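Long-range contacts in 3,4-dihydroxy-2-butanone 4-phosphate synthase (Candida albicans, PDB 1TKU), which catalyses the conversion of D-ribulose 5-phosphate to formate and 3,4-dihydroxy-2-butanone 4-phosphate, probably with magnesium or manganese as cofactor: residues 56-61 with 161-166; 85-90 with 130-135; 143-148 with 193-198. All blocks are in the same frame, centred on the assembly; numbering follows the deposited sequence.

Contact 1: 56-61 with 161-166; sequences GYVCVP and AGVICE. With 5RP (ribulose-5-phosphate), chain D.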
# COMPACT_ATOMS: atom_id res chain seq x y z
N GLY B 56 2.95 1.31 3.83
CA GLY B 56 1.84 1.94 3.13
C GLY B 56 0.78 0.97 2.65
O GLY B 56 -0.28 1.38 2.17
N TYR B 57 1.05 -0.33 2.76
CA TYR B 57 0.10 -1.35 2.35
C TYR B 57 -0.80 -1.55 3.57
O TYR B 57 -0.73 -2.57 4.26
CB TYR B 57 0.86 -2.65 2.02
CG TYR B 57 0.18 -3.55 0.99
CD1 TYR B 57 -0.02 -3.11 -0.32
CD2 TYR B 57 -0.22 -4.84 1.32
CE1 TYR B 57 -0.60 -3.94 -1.27
CE2 TYR B 57 -0.81 -5.68 0.37
CZ TYR B 57 -1.00 -5.22 -0.93
OH TYR B 57 -1.58 -6.04 -1.87
N VAL B 58 -1.63 -0.55 3.85
CA VAL B 58 -2.50 -0.56 5.02
C VAL B 58 -3.66 -1.54 4.95
O VAL B 58 -4.48 -1.50 4.02
CB VAL B 58 -3.05 0.86 5.31
CG1 VAL B 58 -3.88 0.85 6.58
CG2 VAL B 58 -1.88 1.83 5.45
N CYS B 59 -3.72 -2.42 5.95
CA CYS B 59 -4.75 -3.45 6.03
C CYS B 59 -5.68 -3.24 7.21
O CYS B 59 -5.29 -2.65 8.22
CB CYS B 59 -4.11 -4.83 6.14
SG CYS B 59 -3.06 -5.26 4.74
N VAL B 60 -6.89 -3.76 7.09
CA VAL B 60 -7.88 -3.63 8.16
C VAL B 60 -8.45 -4.97 8.59
O VAL B 60 -9.39 -5.49 7.98
CB VAL B 60 -9.04 -2.69 7.73
CG1 VAL B 60 -10.09 -2.63 8.82
CG2 VAL B 60 -8.50 -1.29 7.45
N PRO B 61 -7.88 -5.58 9.64
CA PRO B 61 -8.36 -6.86 10.14
C PRO B 61 -9.79 -6.76 10.65
O PRO B 61 -10.13 -5.84 11.40
CB PRO B 61 -7.37 -7.18 11.26
CG PRO B 61 -6.10 -6.60 10.74
CD PRO B 61 -6.56 -5.25 10.22
N ALA B 161 -12.44 -4.89 15.01
CA ALA B 161 -11.79 -4.41 13.80
C ALA B 161 -10.55 -3.60 14.18
O ALA B 161 -10.57 -2.82 15.13
CB ALA B 161 -12.75 -3.54 13.00
N GLY B 162 -9.48 -3.79 13.42
CA GLY B 162 -8.26 -3.05 13.69
C GLY B 162 -7.65 -2.59 12.38
O GLY B 162 -8.19 -2.86 11.31
N VAL B 163 -6.52 -1.90 12.47
CA VAL B 163 -5.83 -1.43 11.27
C VAL B 163 -4.34 -1.57 11.54
O VAL B 163 -3.86 -1.23 12.63
CB VAL B 163 -6.23 0.03 10.95
CG1 VAL B 163 -5.96 0.93 12.14
CG2 VAL B 163 -5.49 0.51 9.70
N ILE B 164 -3.61 -2.08 10.56
CA ILE B 164 -2.19 -2.32 10.75
C ILE B 164 -1.32 -2.06 9.52
O ILE B 164 -1.83 -1.93 8.40
CB ILE B 164 -1.94 -3.80 11.16
CG1 ILE B 164 -2.11 -4.72 9.95
CG2 ILE B 164 -2.93 -4.22 12.24
CD1 ILE B 164 -3.47 -4.67 9.30
N CYS B 165 -0.02 -1.97 9.75
CA CYS B 165 0.96 -1.79 8.68
C CYS B 165 2.36 -1.98 9.25
O CYS B 165 2.61 -1.70 10.43
CB CYS B 165 0.84 -0.42 8.02
SG CYS B 165 1.38 -0.46 6.28
N GLU B 166 3.28 -2.45 8.41
CA GLU B 166 4.66 -2.72 8.80
C GLU B 166 5.56 -1.49 8.89
O GLU B 166 5.64 -0.70 7.95
CB GLU B 166 5.30 -3.70 7.80
CG GLU B 166 4.52 -4.98 7.53
CD GLU B 166 3.56 -4.87 6.35
OE1 GLU B 166 3.11 -5.92 5.87
OE2 GLU B 166 3.26 -3.74 5.90
C2 5RP D . 2.74 -8.69 8.34
C3 5RP D . 1.52 -7.94 8.81
C5 5RP D . 0.50 -7.45 7.78
O13 5RP D . -0.42 -6.45 8.25
C6 5RP D . -0.30 -8.66 7.18
O14 5RP D . -1.14 -8.22 6.10
C7 5RP D . -1.21 -9.38 8.22
O8 5RP D . -0.39 -10.19 9.07
P9 5RP D . -0.68 -11.74 9.36
O12 5RP D . -0.58 -12.62 8.03
O11 5RP D . -2.13 -11.94 10.03
O10 5RP D . 0.42 -12.20 10.44
O4 5RP D . 1.31 -7.72 10.00
O1 5RP D . 3.62 -9.03 9.43
O HOH W 1 0.71 -4.73 4.98
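Cys59 and Ile164 exchange two backbone hydrogen bonds, which makes them an antiparallel hydrogen-bonded pair. Cys59 N gives to Ile164 O at 3.1 Å, and Ile164 N returns a bond to Cys59 O at 2.9 Å. A third bond runs from Gly162 N to Pro61 O (3.0 Å). The series is interrupted at the proline: Pro61 N stands 3.2 Å from Gly162 O but carries no hydrogen, so that carbonyl meets C-H groups, including Val60 CA. With chi1 at 75°, Ile164 CG1 sits between its backbone N and carbonyl carbon, and Ile164 CD1 is pressed against Cys59 CB at 3.2 Å, a tight carbon contact. Val58 CG1 meets Val163 CG2 at 3.5 Å. At the far end, water 1 lies 2.7 Å from Tyr57 O and makes at most a weak bond to Glu166 OE1, having more acceptors in reach than protons to give, while Glu166 OE2 is held by Ser55. Other backbone groups bond to neighbouring strands: Val60 to Leu130 and Leu132, Val163 to Met37. A single bridge with strands 140° apart thus joins 59-63 to the edge of the sheet containing 34-38, and Ile164 and Glu166 approach ribulose-5-phosphate in the substrate site of this synthase family.

Contact 2: 85-90 with 130-135; sequences TAYTIT and LPLRAV. With 5RP (ribulose-5-phosphate), chain D.
Tyr87 and Leu132 run side by side in the same direction, and Leu132 CD2 lies 3.4 Å from Tyr87 CD2, oblique to the ring. Leu130 CD2 lies 3.9 Å from Tyr87 CD2, but the Leu130 side chain crosses that of Tyr87 at a slant. One face of the Tyr87 ring carries Thr85 CG2, 3.1 Å above the plane and displaced toward the rim. Thr88 is set differently, crossing both Pro131 and Arg133 at about a right angle. Its chi1 of 71° places Thr88 OG1 against the proline, 3.2 Å from Pro131 CB, and leaves Thr88 CG2 against Arg133 CG at 3.3 Å. Thr88 OG1 also donates to Ile89 O, from above the carbonyl plane. Two backbone bonds fix this register: Arg133 N to Ala86 O and Thr88 N to Pro131 O, each 3.0 Å long. Water 2 donates to both Thr88 O and Pro131 O. Ala86 centres an inverse gamma turn, beside which Thr85 OG1 donates to the phosphate oxygen O12 of ribulose-5-phosphate (2.6 Å). The loop before strand 91-93 therefore lies along strand 129-134, the parallel neighbour of strand 59-63. Helix 145-155 packs on Leu132 and Ala134 through Thr146, helix 64-69 meets Arg133, and Pro126 of the second subunit touches Tyr87.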
# COMPACT_ATOMS: atom_id res chain seq x y z
N THR B 85 -2.61 -14.71 5.46
CA THR B 85 -3.00 -13.31 5.28
C THR B 85 -4.18 -13.43 4.35
O THR B 85 -4.03 -13.50 3.13
CB THR B 85 -1.90 -12.41 4.63
OG1 THR B 85 -0.70 -12.47 5.40
CG2 THR B 85 -2.38 -10.96 4.59
N ALA B 86 -5.37 -13.49 4.94
CA ALA B 86 -6.61 -13.64 4.20
C ALA B 86 -7.15 -12.31 3.68
O ALA B 86 -8.04 -11.71 4.29
CB ALA B 86 -7.67 -14.31 5.08
N TYR B 87 -6.63 -11.85 2.55
CA TYR B 87 -7.10 -10.61 1.98
C TYR B 87 -8.49 -10.78 1.38
O TYR B 87 -8.82 -11.83 0.83
CB TYR B 87 -6.18 -10.13 0.85
CG TYR B 87 -4.75 -9.86 1.25
CD1 TYR B 87 -3.76 -10.82 1.06
CD2 TYR B 87 -4.39 -8.62 1.78
CE1 TYR B 87 -2.43 -10.55 1.39
CE2 TYR B 87 -3.07 -8.34 2.11
CZ TYR B 87 -2.09 -9.31 1.91
OH TYR B 87 -0.79 -9.04 2.25
N THR B 88 -9.32 -9.75 1.50
CA THR B 88 -10.64 -9.78 0.91
C THR B 88 -10.49 -8.84 -0.29
O THR B 88 -9.41 -8.25 -0.48
CB THR B 88 -11.72 -9.19 1.84
OG1 THR B 88 -11.56 -7.76 1.94
CG2 THR B 88 -11.62 -9.80 3.23
N ILE B 89 -11.53 -8.72 -1.10
CA ILE B 89 -11.46 -7.78 -2.21
C ILE B 89 -11.28 -6.42 -1.52
O ILE B 89 -11.80 -6.21 -0.42
CB ILE B 89 -12.77 -7.78 -3.03
CG1 ILE B 89 -12.85 -9.05 -3.90
CG2 ILE B 89 -12.83 -6.57 -3.95
CD1 ILE B 89 -12.94 -10.35 -3.13
N THR B 90 -10.54 -5.52 -2.14
CA THR B 90 -10.30 -4.21 -1.54
C THR B 90 -11.54 -3.32 -1.61
O THR B 90 -12.49 -3.63 -2.33
CB THR B 90 -9.12 -3.50 -2.22
OG1 THR B 90 -9.37 -3.38 -3.62
CG2 THR B 90 -7.83 -4.30 -2.01
N LEU B 130 -7.24 -2.56 2.30
CA LEU B 130 -7.16 -4.01 2.23
C LEU B 130 -7.73 -4.69 3.49
O LEU B 130 -7.03 -4.85 4.48
CB LEU B 130 -5.70 -4.45 2.06
CG LEU B 130 -4.97 -4.02 0.78
CD1 LEU B 130 -3.61 -3.43 1.14
CD2 LEU B 130 -4.80 -5.21 -0.15
N PRO B 131 -9.00 -5.10 3.46
CA PRO B 131 -9.57 -5.75 4.64
C PRO B 131 -8.99 -7.16 4.76
O PRO B 131 -8.68 -7.80 3.74
CB PRO B 131 -11.07 -5.78 4.35
CG PRO B 131 -11.27 -4.66 3.36
CD PRO B 131 -10.06 -4.81 2.47
N LEU B 132 -8.83 -7.65 5.98
CA LEU B 132 -8.30 -8.99 6.21
C LEU B 132 -9.30 -9.75 7.06
O LEU B 132 -9.97 -9.17 7.91
CB LEU B 132 -6.96 -8.92 6.95
CG LEU B 132 -5.88 -8.03 6.33
CD1 LEU B 132 -4.63 -8.11 7.19
CD2 LEU B 132 -5.60 -8.46 4.91
N ARG B 133 -9.40 -11.06 6.83
CA ARG B 133 -10.33 -11.88 7.59
C ARG B 133 -9.65 -12.68 8.70
O ARG B 133 -8.93 -13.64 8.43
CB ARG B 133 -11.07 -12.84 6.64
CG ARG B 133 -11.90 -12.15 5.58
CD ARG B 133 -12.71 -13.14 4.74
NE ARG B 133 -13.71 -13.83 5.55
CZ ARG B 133 -14.63 -14.66 5.07
NH1 ARG B 133 -14.69 -14.91 3.77
NH2 ARG B 133 -15.50 -15.23 5.89
N ALA B 134 -9.88 -12.27 9.94
CA ALA B 134 -9.30 -12.96 11.09
C ALA B 134 -10.12 -14.23 11.34
O ALA B 134 -11.35 -14.20 11.31
CB ALA B 134 -9.34 -12.06 12.32
N VAL B 135 -9.42 -15.33 11.60
CA VAL B 135 -10.10 -16.60 11.83
C VAL B 135 -10.81 -16.65 13.18
O VAL B 135 -10.39 -16.01 14.15
CB VAL B 135 -9.11 -17.79 11.76
CG1 VAL B 135 -8.38 -17.77 10.42
CG2 VAL B 135 -8.11 -17.73 12.90
C2 5RP D . 2.74 -8.69 8.34
C3 5RP D . 1.52 -7.94 8.81
C5 5RP D . 0.50 -7.45 7.78
O13 5RP D . -0.42 -6.45 8.25
C6 5RP D . -0.30 -8.66 7.18
O14 5RP D . -1.14 -8.22 6.10
C7 5RP D . -1.21 -9.38 8.22
O8 5RP D . -0.39 -10.19 9.07
P9 5RP D . -0.68 -11.74 9.36
O12 5RP D . -0.58 -12.62 8.03
O11 5RP D . -2.13 -11.94 10.03
O10 5RP D . 0.42 -12.20 10.44
O4 5RP D . 1.31 -7.72 10.00
O1 5RP D . 3.62 -9.03 9.43
O HOH W 2 -7.57 -6.92 1.13

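Contact 3: 143-148 with 193-198; sequences RGHTEA and ININQL. With 5RP (ribulose-5-phosphate), chain D.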
# COMPACT_ATOMS: atom_id res chain seq x y z
N ARG B 143 -1.82 -17.33 15.27
CA ARG B 143 -1.06 -16.24 15.88
C ARG B 143 -0.58 -15.20 14.88
O ARG B 143 0.59 -14.83 14.88
CB ARG B 143 0.14 -16.79 16.65
CG ARG B 143 -0.23 -17.70 17.81
CD ARG B 143 0.95 -17.86 18.75
NE ARG B 143 0.68 -18.80 19.83
CZ ARG B 143 1.43 -18.91 20.92
NH1 ARG B 143 1.13 -19.79 21.86
NH2 ARG B 143 2.49 -18.12 21.08
N GLY B 144 -1.48 -14.73 14.04
CA GLY B 144 -1.11 -13.73 13.05
C GLY B 144 -1.39 -12.33 13.54
O GLY B 144 -2.09 -12.14 14.54
N HIS B 145 -0.85 -11.33 12.85
CA HIS B 145 -1.09 -9.96 13.27
C HIS B 145 -2.54 -9.59 12.99
O HIS B 145 -3.09 -8.68 13.60
CB HIS B 145 -0.14 -9.00 12.55
CG HIS B 145 1.30 -9.19 12.92
ND1 HIS B 145 2.23 -8.18 12.84
CD2 HIS B 145 1.96 -10.28 13.39
CE1 HIS B 145 3.41 -8.64 13.24
NE2 HIS B 145 3.27 -9.91 13.58
N THR B 146 -3.17 -10.32 12.06
CA THR B 146 -4.57 -10.08 11.73
C THR B 146 -5.40 -10.42 12.97
O THR B 146 -6.20 -9.61 13.44
CB THR B 146 -5.04 -10.98 10.56
OG1 THR B 146 -4.31 -10.66 9.38
CG2 THR B 146 -6.52 -10.77 10.29
N GLU B 147 -5.19 -11.62 13.50
CA GLU B 147 -5.91 -12.05 14.70
C GLU B 147 -5.54 -11.19 15.91
O GLU B 147 -6.36 -10.97 16.79
CB GLU B 147 -5.62 -13.53 15.00
CG GLU B 147 -6.28 -14.54 14.06
CD GLU B 147 -5.73 -14.52 12.65
OE1 GLU B 147 -4.51 -14.27 12.49
OE2 GLU B 147 -6.50 -14.77 11.69
N ALA B 148 -4.30 -10.71 15.95
CA ALA B 148 -3.86 -9.87 17.07
C ALA B 148 -4.63 -8.56 17.09
O ALA B 148 -5.03 -8.08 18.16
CB ALA B 148 -2.36 -9.60 16.97
N ILE B 193 4.36 -4.37 22.50
CA ILE B 193 3.93 -5.65 23.07
C ILE B 193 4.23 -6.72 22.04
O ILE B 193 4.64 -6.42 20.92
CB ILE B 193 2.40 -5.70 23.38
CG1 ILE B 193 1.59 -5.52 22.09
CG2 ILE B 193 2.03 -4.63 24.40
CD1 ILE B 193 1.65 -4.13 21.49
N ASN B 194 4.06 -7.99 22.42
CA ASN B 194 4.27 -9.07 21.46
C ASN B 194 3.11 -10.06 21.56
O ASN B 194 2.44 -10.14 22.59
CB ASN B 194 5.64 -9.75 21.64
CG ASN B 194 5.80 -10.44 22.99
OD1 ASN B 194 5.21 -11.49 23.23
ND2 ASN B 194 6.61 -9.84 23.86
N ILE B 195 2.87 -10.78 20.47
CA ILE B 195 1.77 -11.73 20.41
C ILE B 195 1.80 -12.84 21.46
O ILE B 195 0.76 -13.19 22.01
CB ILE B 195 1.68 -12.33 18.99
CG1 ILE B 195 1.39 -11.20 17.99
CG2 ILE B 195 0.58 -13.39 18.92
CD1 ILE B 195 1.25 -11.65 16.55
N ASN B 196 2.97 -13.39 21.73
CA ASN B 196 3.07 -14.44 22.74
C ASN B 196 2.58 -13.91 24.08
O ASN B 196 1.93 -14.61 24.85
CB ASN B 196 4.52 -14.91 22.89
CG ASN B 196 4.78 -16.21 22.15
OD1 ASN B 196 4.59 -16.29 20.94
ND2 ASN B 196 5.21 -17.23 22.89
N GLN B 197 2.92 -12.65 24.33
CA GLN B 197 2.54 -11.97 25.56
C GLN B 197 1.01 -11.87 25.62
O GLN B 197 0.40 -12.02 26.68
CB GLN B 197 3.17 -10.58 25.53
CG GLN B 197 3.28 -9.89 26.86
CD GLN B 197 3.59 -8.41 26.69
OE1 GLN B 197 3.60 -7.66 27.67
NE2 GLN B 197 3.83 -7.98 25.46
N LEU B 198 0.40 -11.65 24.46
CA LEU B 198 -1.05 -11.53 24.37
C LEU B 198 -1.71 -12.91 24.52
O LEU B 198 -2.75 -13.04 25.17
CB LEU B 198 -1.42 -10.90 23.03
CG LEU B 198 -2.77 -10.21 22.83
CD1 LEU B 198 -3.02 -9.17 23.92
CD2 LEU B 198 -2.79 -9.54 21.46
C2 5RP D . 2.74 -8.69 8.34
C3 5RP D . 1.52 -7.94 8.81
C5 5RP D . 0.50 -7.45 7.78
O13 5RP D . -0.42 -6.45 8.25
C6 5RP D . -0.30 -8.66 7.18
O14 5RP D . -1.14 -8.22 6.10
C7 5RP D . -1.21 -9.38 8.22
O8 5RP D . -0.39 -10.19 9.07
P9 5RP D . -0.68 -11.74 9.36
O12 5RP D . -0.58 -12.62 8.03
O11 5RP D . -2.13 -11.94 10.03
O10 5RP D . 0.42 -12.20 10.44
O4 5RP D . 1.31 -7.72 10.00
O1 5RP D . 3.62 -9.03 9.43
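Ile195 reaches from the first turn of helix 195-203 into the start of helix 145-155. Its CB bears two branches: Ile195 CG2, anti to the backbone N, passes Arg143 CB at 4.1 Å, while CG1 carries the chain onward with chi2 at -179°. This extended course delivers Ile195 CD1 to His145 CD2 at 3.5 Å, obliquely to the imidazole, with the two side chains crossing at about a right angle. Ile195 CD1 also lies 3.7 Å from Arg143 O and 4.2 Å from Ala148 CB. Each segment contains the start of a helix: Gly144 is the N-cap residue of one, and Asn194 caps the other, Asn194 OD1 accepting from Gln197 N (2.8 Å). At the first of these starts the phosphate of ribulose-5-phosphate is bound, His145 N donating to its O10 at 2.9 Å and Thr146 N to its O11. Thr146 OG1 gives ribulose-5-phosphate O11 a second bond of 2.6 Å, and the helix dipole would probably favour the anion there. The His145 ring has ribulose-5-phosphate O1 over one face, near its rim. His145 NE2 bonds to Asp25 OD1, which restrains the rotation of the ring against which Ile195 also packs.

From the N terminus, the chain first meets contact 1 at 56-61, whose loop stays open until 161-166. Contact 2 opens and shuts entirely within that span, 85-90 pairing with 130-135. Contact 3 begins next, at 143-148, before contact 1 has closed, and ends at 193-198, so contacts 1 and 3 cross while contacts 2 and 3 follow in series. Strands 59-63 and 129-134, parallel neighbours in one sheet, join contacts 1 and 2. Helix 145-155 links contact 3 to both, Val135 N meeting Glu147 OE2 and Pro61 packing on Thr146. Strands 162-166 and 191-194 bound the four-stranded sheet, and all three contacts reach ribulose-5-phosphate.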